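Beta-N-acetylhexosaminidase (Streptomyces plicatus, PDB 1HP5) catalyses the hydrolysis of terminal N-acetylhexosamine residues from glycosides as a family 20 glycosyl hydrolase, probably with the substrate's own acetamido group as nucleophile. Local coordinates at residues 163-168 with 446-451; 394-399 with 420-425. All coordinates share one frame; numbering follows the deposited sequence.

Contact 1 of 2, residues 163-168 with 446-451; sequences MLDVSR and PLWTET. With NGT (3ar,5R,6S,7R,7ar-5-hydroxymethyl-2-methyl-5,6,7,7a-tetrahydro-3ah-pyrano[3,2-D]thiazole-6,7-diol), chain F.
Met163-Leu164 and Pro446-Leu447 run as parallel strand neighbours, their register fixed by the hydrogen bonds Leu447 N to Met163 O (2.9 Å) and Asp165 N to Leu447 O (3.1 Å). At the end of strand 159-165 the side chain of Asp165 extends the pairing. Its OD2 receives the Thr449 N-H almost straight (179°) from one face of the carboxylate and, in a salt bridge, Arg168 NH1 from the opposite face, while OD1 accepts Ser167 N in an Asx turn and Arg168 N in an Asx motif. Thr449 OG1 donates to Asp165 O at 2.8 Å. The strands, 159-165 and 440-447, are the first and last of the eight-stranded parallel barrel of a TIM-type catalytic domain, closing it beside the sugar site. Met163, bent at chi3 (82°), lays CE over the centre of the Trp448 six-membered ring, 3.4 Å from its centroid, with SD also over that face; the bound thiazoline sugar lies against the other face. Arg168 NH1 and NH2 donate hydrogen bonds to its O4 and O3, respectively, each at 2.8 Å. Glu450 OE2 accepts from O4 at 2.6 Å and sits over the Arg168 guanidinium, a salt bridge of charge alone.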
ATOM      1  N   MET A 163      -3.433   0.518  -1.864  1.00 19.75           N
ATOM      2  CA  MET A 163      -4.454   1.536  -1.726  1.00 18.78           C
ATOM      3  C   MET A 163      -5.630   0.968  -0.957  1.00 18.62           C
ATOM      4  O   MET A 163      -5.959  -0.213  -1.093  1.00 18.00           O
ATOM      5  CB  MET A 163      -4.945   2.014  -3.098  1.00 18.11           C
ATOM      6  CG  MET A 163      -5.980   3.143  -3.006  1.00 19.82           C
ATOM      7  SD  MET A 163      -7.121   3.250  -4.418  1.00 19.52           S
ATOM      8  CE  MET A 163      -8.331   1.978  -3.948  1.00 17.95           C
ATOM      9  N   LEU A 164      -6.249   1.803  -0.131  1.00 17.94           N
ATOM     10  CA  LEU A 164      -7.433   1.376   0.592  1.00 17.36           C
ATOM     11  C   LEU A 164      -8.528   2.381   0.280  1.00 16.99           C
ATOM     12  O   LEU A 164      -8.348   3.585   0.454  1.00 16.77           O
ATOM     13  CB  LEU A 164      -7.209   1.329   2.109  1.00 17.90           C
ATOM     14  CG  LEU A 164      -8.479   0.913   2.876  1.00 19.05           C
ATOM     15  CD1 LEU A 164      -8.874  -0.517   2.499  1.00 17.17           C
ATOM     16  CD2 LEU A 164      -8.249   1.019   4.376  1.00 19.79           C
ATOM     17  N   ASP A 165      -9.654   1.875  -0.205  1.00 16.34           N
ATOM     18  CA  ASP A 165     -10.805   2.702  -0.524  1.00 15.74           C
ATOM     19  C   ASP A 165     -11.631   2.837   0.759  1.00 15.69           C
ATOM     20  O   ASP A 165     -12.192   1.853   1.246  1.00 15.82           O
ATOM     21  CB  ASP A 165     -11.622   2.013  -1.632  1.00 16.49           C
ATOM     22  CG  ASP A 165     -12.988   2.641  -1.852  1.00 17.84           C
ATOM     23  OD1 ASP A 165     -13.299   3.688  -1.244  1.00 19.49           O
ATOM     24  OD2 ASP A 165     -13.761   2.072  -2.654  1.00 19.20           O
ATOM     25  N   VAL A 166     -11.684   4.039   1.322  1.00 15.12           N
ATOM     26  CA  VAL A 166     -12.474   4.250   2.530  1.00 17.52           C
ATOM     27  C   VAL A 166     -13.705   5.085   2.204  1.00 17.71           C
ATOM     28  O   VAL A 166     -14.415   5.552   3.100  1.00 18.03           O
ATOM     29  CB  VAL A 166     -11.652   4.931   3.657  1.00 17.19           C
ATOM     30  CG1 VAL A 166     -10.441   4.051   4.020  1.00 15.83           C
ATOM     31  CG2 VAL A 166     -11.203   6.320   3.227  1.00 17.98           C
ATOM     32  N   SER A 167     -13.957   5.256   0.908  1.00 17.24           N
ATOM     33  CA  SER A 167     -15.101   6.027   0.439  1.00 17.95           C
ATOM     34  C   SER A 167     -16.349   5.165   0.248  1.00 18.65           C
ATOM     35  O   SER A 167     -17.443   5.566   0.645  1.00 21.31           O
ATOM     36  CB  SER A 167     -14.762   6.730  -0.877  1.00 17.99           C
ATOM     37  OG  SER A 167     -13.698   7.654  -0.698  1.00 19.70           O
ATOM     38  N   ARG A 168     -16.195   3.994  -0.363  1.00 18.35           N
ATOM     39  CA  ARG A 168     -17.331   3.097  -0.593  1.00 20.37           C
ATOM     40  C   ARG A 168     -17.847   2.605   0.752  1.00 20.30           C
ATOM     41  O   ARG A 168     -19.045   2.662   1.028  1.00 22.80           O
ATOM     42  CB  ARG A 168     -16.908   1.942  -1.500  1.00 18.91           C
ATOM     43  CG  ARG A 168     -16.940   2.317  -2.985  1.00 21.67           C
ATOM     44  CD  ARG A 168     -16.503   3.769  -3.248  1.00 17.82           C
ATOM     45  NE  ARG A 168     -16.669   4.100  -4.661  1.00 19.99           N
ATOM     46  CZ  ARG A 168     -15.849   3.692  -5.625  1.00 19.81           C
ATOM     47  NH1 ARG A 168     -14.790   2.950  -5.329  1.00 18.11           N
ATOM     48  NH2 ARG A 168     -16.110   3.988  -6.889  1.00 18.20           N
ATOM     49  N   PRO A 446      -4.468  -2.007  -5.314  1.00 18.36           N
ATOM     50  CA  PRO A 446      -5.619  -1.278  -4.778  1.00 18.87           C
ATOM     51  C   PRO A 446      -6.678  -2.214  -4.225  1.00 19.24           C
ATOM     52  O   PRO A 446      -6.916  -3.293  -4.773  1.00 19.55           O
ATOM     53  CB  PRO A 446      -6.154  -0.501  -5.992  1.00 18.08           C
ATOM     54  CG  PRO A 446      -5.074  -0.656  -7.068  1.00 20.02           C
ATOM     55  CD  PRO A 446      -4.487  -2.006  -6.784  1.00 18.95           C
ATOM     56  N   LEU A 447      -7.313  -1.794  -3.137  1.00 19.13           N
ATOM     57  CA  LEU A 447      -8.380  -2.579  -2.540  1.00 19.10           C
ATOM     58  C   LEU A 447      -9.623  -1.701  -2.476  1.00 19.63           C
ATOM     59  O   LEU A 447      -9.775  -0.902  -1.546  1.00 17.80           O
ATOM     60  CB  LEU A 447      -7.989  -3.048  -1.136  1.00 19.16           C
ATOM     61  CG  LEU A 447      -9.038  -3.867  -0.377  1.00 21.18           C
ATOM     62  CD1 LEU A 447      -9.601  -4.965  -1.269  1.00 17.11           C
ATOM     63  CD2 LEU A 447      -8.398  -4.463   0.881  1.00 19.58           C
ATOM     64  N   TRP A 448     -10.494  -1.834  -3.478  1.00 18.04           N
ATOM     65  CA  TRP A 448     -11.734  -1.062  -3.532  1.00 17.62           C
ATOM     66  C   TRP A 448     -12.742  -1.731  -2.611  1.00 17.01           C
ATOM     67  O   TRP A 448     -12.738  -2.951  -2.464  1.00 17.59           O
ATOM     68  CB  TRP A 448     -12.269  -0.997  -4.965  1.00 16.95           C
ATOM     69  CG  TRP A 448     -11.275  -0.407  -5.911  1.00 17.01           C
ATOM     70  CD1 TRP A 448     -10.393  -1.083  -6.703  1.00 15.34           C
ATOM     71  CD2 TRP A 448     -11.013   0.983  -6.111  1.00 16.30           C
ATOM     72  NE1 TRP A 448      -9.595  -0.196  -7.386  1.00 17.06           N
ATOM     73  CE2 TRP A 448      -9.954   1.080  -7.041  1.00 17.54           C
ATOM     74  CE3 TRP A 448     -11.571   2.163  -5.593  1.00 19.59           C
ATOM     75  CZ2 TRP A 448      -9.438   2.314  -7.470  1.00 15.86           C
ATOM     76  CZ3 TRP A 448     -11.060   3.391  -6.016  1.00 17.27           C
ATOM     77  CH2 TRP A 448     -10.002   3.452  -6.949  1.00 17.81           C
ATOM     78  N   THR A 449     -13.627  -0.945  -2.009  1.00 17.22           N
ATOM     79  CA  THR A 449     -14.554  -1.520  -1.047  1.00 17.53           C
ATOM     80  C   THR A 449     -16.056  -1.504  -1.322  1.00 18.90           C
ATOM     81  O   THR A 449     -16.859  -1.462  -0.386  1.00 18.65           O
ATOM     82  CB  THR A 449     -14.284  -0.903   0.336  1.00 16.33           C
ATOM     83  OG1 THR A 449     -14.420   0.520   0.259  1.00 16.67           O
ATOM     84  CG2 THR A 449     -12.852  -1.235   0.789  1.00 17.30           C
ATOM     85  N   GLU A 450     -16.450  -1.551  -2.592  1.00 19.28           N
ATOM     86  CA  GLU A 450     -17.878  -1.581  -2.903  1.00 20.98           C
ATOM     87  C   GLU A 450     -18.545  -2.731  -2.157  1.00 20.57           C
ATOM     88  O   GLU A 450     -19.666  -2.591  -1.674  1.00 22.31           O
ATOM     89  CB  GLU A 450     -18.132  -1.793  -4.408  1.00 19.79           C
ATOM     90  CG  GLU A 450     -18.067  -0.533  -5.251  1.00 20.78           C
ATOM     91  CD  GLU A 450     -16.696  -0.288  -5.847  1.00 20.75           C
ATOM     92  OE1 GLU A 450     -15.695  -0.766  -5.266  1.00 18.93           O
ATOM     93  OE2 GLU A 450     -16.626   0.391  -6.892  1.00 19.87           O
ATOM     94  N   THR A 451     -17.837  -3.855  -2.052  1.00 19.49           N
ATOM     95  CA  THR A 451     -18.377  -5.059  -1.422  1.00 20.33           C
ATOM     96  C   THR A 451     -17.774  -5.462  -0.081  1.00 20.93           C
ATOM     97  O   THR A 451     -18.119  -6.514   0.462  1.00 20.46           O
ATOM     98  CB  THR A 451     -18.210  -6.274  -2.359  1.00 21.18           C
ATOM     99  OG1 THR A 451     -16.825  -6.649  -2.407  1.00 21.30           O
ATOM    100  CG2 THR A 451     -18.674  -5.933  -3.760  1.00 19.13           C
TER
HETATM  101  C1  NGT F 511     -12.374   1.160 -11.148  1.00 22.95           C
HETATM  102  C2  NGT F 511     -12.961   2.514 -10.649  1.00 20.69           C
HETATM  103  C3  NGT F 511     -13.315   2.463  -9.124  1.00 20.14           C
HETATM  104  C4  NGT F 511     -13.980   1.139  -8.709  1.00 19.85           C
HETATM  105  C5  NGT F 511     -13.110  -0.056  -9.153  1.00 20.70           C
HETATM  106  C6  NGT F 511     -13.706  -1.418  -8.806  1.00 19.97           C
HETATM  107  C7  NGT F 511     -10.772   3.107 -10.917  1.00 19.81           C
HETATM  108  C8  NGT F 511      -9.523   3.939 -11.094  1.00 18.06           C
HETATM  109  N2  NGT F 511     -11.956   3.543 -10.877  1.00 21.43           N
HETATM  110  S1  NGT F 511     -10.562   1.360 -10.778  1.00 21.18           S
HETATM  111  O3  NGT F 511     -14.149   3.562  -8.789  1.00 20.89           O
HETATM  112  O4  NGT F 511     -14.148   1.126  -7.302  1.00 19.45           O
HETATM  113  O5  NGT F 511     -12.905  -0.018 -10.617  1.00 21.53           O
HETATM  114  O6  NGT F 511     -12.778  -2.466  -9.089  1.00 19.33           O

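Contact 2 of 2, residues 394-399 with 420-425. With NGT (3ar,5R,6S,7R,7ar-5-hydroxymethyl-2-methyl-5,6,7,7a-tetrahydro-3ah-pyrano[3,2-D]thiazole-6,7-diol), chain F.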
ATOM      1  N   PRO A 394      -2.679  -3.028 -12.788  1.00 19.37           N
ATOM      2  CA  PRO A 394      -3.647  -3.612 -13.724  1.00 21.00           C
ATOM      3  C   PRO A 394      -4.838  -4.209 -12.983  1.00 20.63           C
ATOM      4  O   PRO A 394      -4.665  -4.928 -11.997  1.00 20.46           O
ATOM      5  CB  PRO A 394      -2.829  -4.678 -14.457  1.00 21.89           C
ATOM      6  CG  PRO A 394      -1.424  -4.140 -14.389  1.00 22.25           C
ATOM      7  CD  PRO A 394      -1.346  -3.628 -12.970  1.00 19.94           C
ATOM      8  N   ALA A 395      -6.042  -3.917 -13.467  1.00 19.32           N
ATOM      9  CA  ALA A 395      -7.269  -4.404 -12.842  1.00 18.48           C
ATOM     10  C   ALA A 395      -7.374  -5.925 -12.852  1.00 19.65           C
ATOM     11  O   ALA A 395      -8.015  -6.513 -11.979  1.00 17.47           O
ATOM     12  CB  ALA A 395      -8.483  -3.786 -13.531  1.00 18.66           C
ATOM     13  N   ASP A 396      -6.754  -6.573 -13.833  1.00 18.95           N
ATOM     14  CA  ASP A 396      -6.803  -8.031 -13.893  1.00 20.19           C
ATOM     15  C   ASP A 396      -5.509  -8.625 -13.340  1.00 21.14           C
ATOM     16  O   ASP A 396      -5.140  -9.761 -13.656  1.00 21.03           O
ATOM     17  CB  ASP A 396      -7.028  -8.507 -15.332  1.00 21.35           C
ATOM     18  CG  ASP A 396      -5.946  -8.031 -16.284  1.00 22.79           C
ATOM     19  OD1 ASP A 396      -5.147  -7.150 -15.898  1.00 23.26           O
ATOM     20  OD2 ASP A 396      -5.903  -8.532 -17.431  1.00 24.57           O
ATOM     21  N   ARG A 397      -4.825  -7.848 -12.508  1.00 20.45           N
ATOM     22  CA  ARG A 397      -3.574  -8.296 -11.910  1.00 20.97           C
ATOM     23  C   ARG A 397      -3.442  -7.988 -10.421  1.00 20.31           C
ATOM     24  O   ARG A 397      -3.286  -8.896  -9.606  1.00 19.95           O
ATOM     25  CB  ARG A 397      -2.378  -7.660 -12.629  1.00 22.22           C
ATOM     26  CG  ARG A 397      -2.196  -8.068 -14.083  1.00 23.91           C
ATOM     27  CD  ARG A 397      -1.725  -9.507 -14.208  1.00 25.84           C
ATOM     28  NE  ARG A 397      -1.371  -9.832 -15.588  1.00 25.49           N
ATOM     29  CZ  ARG A 397      -0.856 -10.992 -15.980  1.00 26.48           C
ATOM     30  NH1 ARG A 397      -0.628 -11.956 -15.094  1.00 25.29           N
ATOM     31  NH2 ARG A 397      -0.564 -11.190 -17.263  1.00 26.16           N
ATOM     32  N   THR A 398      -3.519  -6.708 -10.065  1.00 19.38           N
ATOM     33  CA  THR A 398      -3.318  -6.304  -8.677  1.00 20.00           C
ATOM     34  C   THR A 398      -4.507  -5.767  -7.886  1.00 21.32           C
ATOM     35  O   THR A 398      -4.342  -5.356  -6.739  1.00 21.46           O
ATOM     36  CB  THR A 398      -2.193  -5.263  -8.598  1.00 20.67           C
ATOM     37  OG1 THR A 398      -2.643  -4.034  -9.178  1.00 21.33           O
ATOM     38  CG2 THR A 398      -0.972  -5.755  -9.371  1.00 19.50           C
ATOM     39  N   TYR A 399      -5.692  -5.760  -8.487  1.00 19.73           N
ATOM     40  CA  TYR A 399      -6.886  -5.289  -7.794  1.00 20.83           C
ATOM     41  C   TYR A 399      -7.299  -6.355  -6.784  1.00 20.48           C
ATOM     42  O   TYR A 399      -7.743  -7.441  -7.159  1.00 20.15           O
ATOM     43  CB  TYR A 399      -8.015  -5.035  -8.803  1.00 21.52           C
ATOM     44  CG  TYR A 399      -8.006  -3.629  -9.372  1.00 23.01           C
ATOM     45  CD1 TYR A 399      -6.803  -2.975  -9.634  1.00 23.74           C
ATOM     46  CD2 TYR A 399      -9.198  -2.941  -9.608  1.00 22.44           C
ATOM     47  CE1 TYR A 399      -6.778  -1.670 -10.101  1.00 26.41           C
ATOM     48  CE2 TYR A 399      -9.187  -1.630 -10.081  1.00 27.31           C
ATOM     49  CZ  TYR A 399      -7.968  -0.999 -10.319  1.00 29.77           C
ATOM     50  OH  TYR A 399      -7.925   0.315 -10.726  1.00 32.83           O
ATOM     51  N   VAL A 420      -4.312 -16.401  -7.688  1.00 22.02           N
ATOM     52  CA  VAL A 420      -3.004 -16.052  -7.150  1.00 20.62           C
ATOM     53  C   VAL A 420      -1.882 -16.044  -8.178  1.00 21.71           C
ATOM     54  O   VAL A 420      -1.052 -15.123  -8.190  1.00 20.35           O
ATOM     55  CB  VAL A 420      -2.640 -16.993  -5.987  1.00 20.77           C
ATOM     56  CG1 VAL A 420      -1.317 -16.577  -5.367  1.00 20.20           C
ATOM     57  CG2 VAL A 420      -3.753 -16.955  -4.944  1.00 21.74           C
ATOM     58  N   GLN A 421      -1.841 -17.048  -9.050  1.00 20.61           N
ATOM     59  CA  GLN A 421      -0.777 -17.061 -10.046  1.00 21.49           C
ATOM     60  C   GLN A 421      -0.880 -15.865 -10.977  1.00 20.72           C
ATOM     61  O   GLN A 421       0.111 -15.177 -11.222  1.00 19.70           O
ATOM     62  CB  GLN A 421      -0.784 -18.355 -10.868  1.00 21.96           C
ATOM     63  CG  GLN A 421       0.189 -18.291 -12.045  1.00 24.63           C
ATOM     64  CD  GLN A 421       0.532 -19.648 -12.627  1.00 27.16           C
ATOM     65  OE1 GLN A 421      -0.204 -20.621 -12.459  1.00 25.50           O
ATOM     66  NE2 GLN A 421       1.655 -19.713 -13.334  1.00 30.09           N
ATOM     67  N   ARG A 422      -2.078 -15.597 -11.489  1.00 21.72           N
ATOM     68  CA  ARG A 422      -2.238 -14.470 -12.403  1.00 21.78           C
ATOM     69  C   ARG A 422      -1.786 -13.155 -11.786  1.00 21.71           C
ATOM     70  O   ARG A 422      -1.127 -12.346 -12.438  1.00 20.92           O
ATOM     71  CB  ARG A 422      -3.692 -14.323 -12.874  1.00 22.85           C
ATOM     72  CG  ARG A 422      -3.830 -13.191 -13.885  1.00 26.04           C
ATOM     73  CD  ARG A 422      -5.213 -13.058 -14.499  1.00 30.60           C
ATOM     74  NE  ARG A 422      -5.205 -11.966 -15.470  1.00 32.84           N
ATOM     75  CZ  ARG A 422      -4.549 -11.997 -16.628  1.00 35.37           C
ATOM     76  NH1 ARG A 422      -3.856 -13.072 -16.976  1.00 34.99           N
ATOM     77  NH2 ARG A 422      -4.557 -10.935 -17.425  1.00 36.48           N
ATOM     78  N   SER A 423      -2.141 -12.942 -10.526  1.00 20.33           N
ATOM     79  CA  SER A 423      -1.774 -11.711  -9.836  1.00 21.56           C
ATOM     80  C   SER A 423      -0.259 -11.501  -9.722  1.00 21.05           C
ATOM     81  O   SER A 423       0.226 -10.369  -9.766  1.00 19.37           O
ATOM     82  CB  SER A 423      -2.381 -11.708  -8.432  1.00 19.71           C
ATOM     83  OG  SER A 423      -2.026 -10.525  -7.739  1.00 26.44           O
ATOM     84  N   TYR A 424       0.476 -12.597  -9.585  1.00 21.44           N
ATOM     85  CA  TYR A 424       1.927 -12.559  -9.413  1.00 23.74           C
ATOM     86  C   TYR A 424       2.767 -12.748 -10.668  1.00 24.61           C
ATOM     87  O   TYR A 424       3.818 -12.124 -10.826  1.00 24.11           O
ATOM     88  CB  TYR A 424       2.339 -13.647  -8.410  1.00 24.75           C
ATOM     89  CG  TYR A 424       3.838 -13.857  -8.275  1.00 25.22           C
ATOM     90  CD1 TYR A 424       4.615 -13.013  -7.480  1.00 24.41           C
ATOM     91  CD2 TYR A 424       4.479 -14.904  -8.948  1.00 24.00           C
ATOM     92  CE1 TYR A 424       5.996 -13.205  -7.352  1.00 25.05           C
ATOM     93  CE2 TYR A 424       5.858 -15.103  -8.830  1.00 25.23           C
ATOM     94  CZ  TYR A 424       6.608 -14.252  -8.028  1.00 25.64           C
ATOM     95  OH  TYR A 424       7.963 -14.456  -7.892  1.00 25.62           O
ATOM     96  N   ASP A 425       2.295 -13.615 -11.554  1.00 25.38           N
ATOM     97  CA  ASP A 425       3.036 -13.980 -12.750  1.00 25.60           C
ATOM     98  C   ASP A 425       3.167 -13.002 -13.908  1.00 26.51           C
ATOM     99  O   ASP A 425       2.642 -13.250 -14.987  1.00 28.35           O
ATOM    100  CB  ASP A 425       2.493 -15.314 -13.272  1.00 28.09           C
ATOM    101  CG  ASP A 425       3.567 -16.168 -13.919  1.00 26.57           C
ATOM    102  OD1 ASP A 425       4.743 -15.750 -13.927  1.00 26.52           O
ATOM    103  OD2 ASP A 425       3.232 -17.262 -14.411  1.00 29.56           O
TER
HETATM  104  C1  NGT F 511     -12.374   1.160 -11.148  1.00 22.95           C
HETATM  105  C2  NGT F 511     -12.961   2.514 -10.649  1.00 20.69           C
HETATM  106  C3  NGT F 511     -13.315   2.463  -9.124  1.00 20.14           C
HETATM  107  C4  NGT F 511     -13.980   1.139  -8.709  1.00 19.85           C
HETATM  108  C5  NGT F 511     -13.110  -0.056  -9.153  1.00 20.70           C
HETATM  109  C6  NGT F 511     -13.706  -1.418  -8.806  1.00 19.97           C
HETATM  110  C7  NGT F 511     -10.772   3.107 -10.917  1.00 19.81           C
HETATM  111  C8  NGT F 511      -9.523   3.939 -11.094  1.00 18.06           C
HETATM  112  N2  NGT F 511     -11.956   3.543 -10.877  1.00 21.43           N
HETATM  113  S1  NGT F 511     -10.562   1.360 -10.778  1.00 21.18           S
HETATM  114  O3  NGT F 511     -14.149   3.562  -8.789  1.00 20.89           O
HETATM  115  O4  NGT F 511     -14.148   1.126  -7.302  1.00 19.45           O
HETATM  116  O5  NGT F 511     -12.905  -0.018 -10.617  1.00 21.53           O
HETATM  117  O6  NGT F 511     -12.778  -2.466  -9.089  1.00 19.33           O
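Two like-charged groups lie flat on each other here: the guanidinium of Arg397 stacks on that of Arg422, centres 3.9 Å apart and planes at 19°, although the two side chains cross at about a right angle. The carboxylates of Asp396 and Asp370 and the carbonyl oxygen of Arg422, gathered round the pair, probably offset the repulsion. Arg397 NH1 reaches Arg422 O at 2.7 Å, in the carbonyl plane and on a lone pair, the partner close to the guanidinium plane. Arg422 NH2 forms a salt bridge with Asp396 OD2 at 2.8 Å, approaching from above the carboxylate, and a second with Asp370; NE adds a weak bond to Asp396 O. Arg422 gets there by a straight chain from CG to NE, with CG anti to the backbone N (chi1 -177°), whereas Arg397 bends at chi2 (-71°) to lay its guanidinium against one face of that of Arg422. With an alanine at Arg422, Asp396 and Asp370 would probably lose the positive charge they share, and the Arg397 guanidinium the partner stacked on one face. Nearer the chain, Ser423 OG donates to Arg397 O at 2.8 Å, and Ser423 CA makes a CA-H...O contact with the same oxygen at 3.2 Å. The contact thus ties the loop following barrel strand 389-392 to the short helix 420-424. Helix 465-474 packs against both pieces, through Val469 on Thr398 and Ser423, while helix 482-490 lies against Val420, Gln421 and Tyr424, and strand 440-447 meets the loop through Pro446 on Thr398 and Tyr399.

Contact 2 is nested in the chain between the segments of contact 1, and their centres lie about 17 Å apart. They meet directly through the 394-399 loop: Trp448 NE1 comes within 3.1 Å of Tyr399 CE2, the rings inclined at about 45°, and Pro446 CD lies 3.4 Å from Thr398 O. Strand 440-447 follows helix 420-424 in sequence and leads into the sugar-binding residues of 446-451. Both contacts touch the bound thiazoline, but unequally: contact 1 supplies polar bonds to its hydroxyls and a ring face, whereas from contact 2 Tyr399 CD2 comes within 3.6 Å of the ligand's O6. Asp401 and Trp414 add further hydrogen bonds to the ligand.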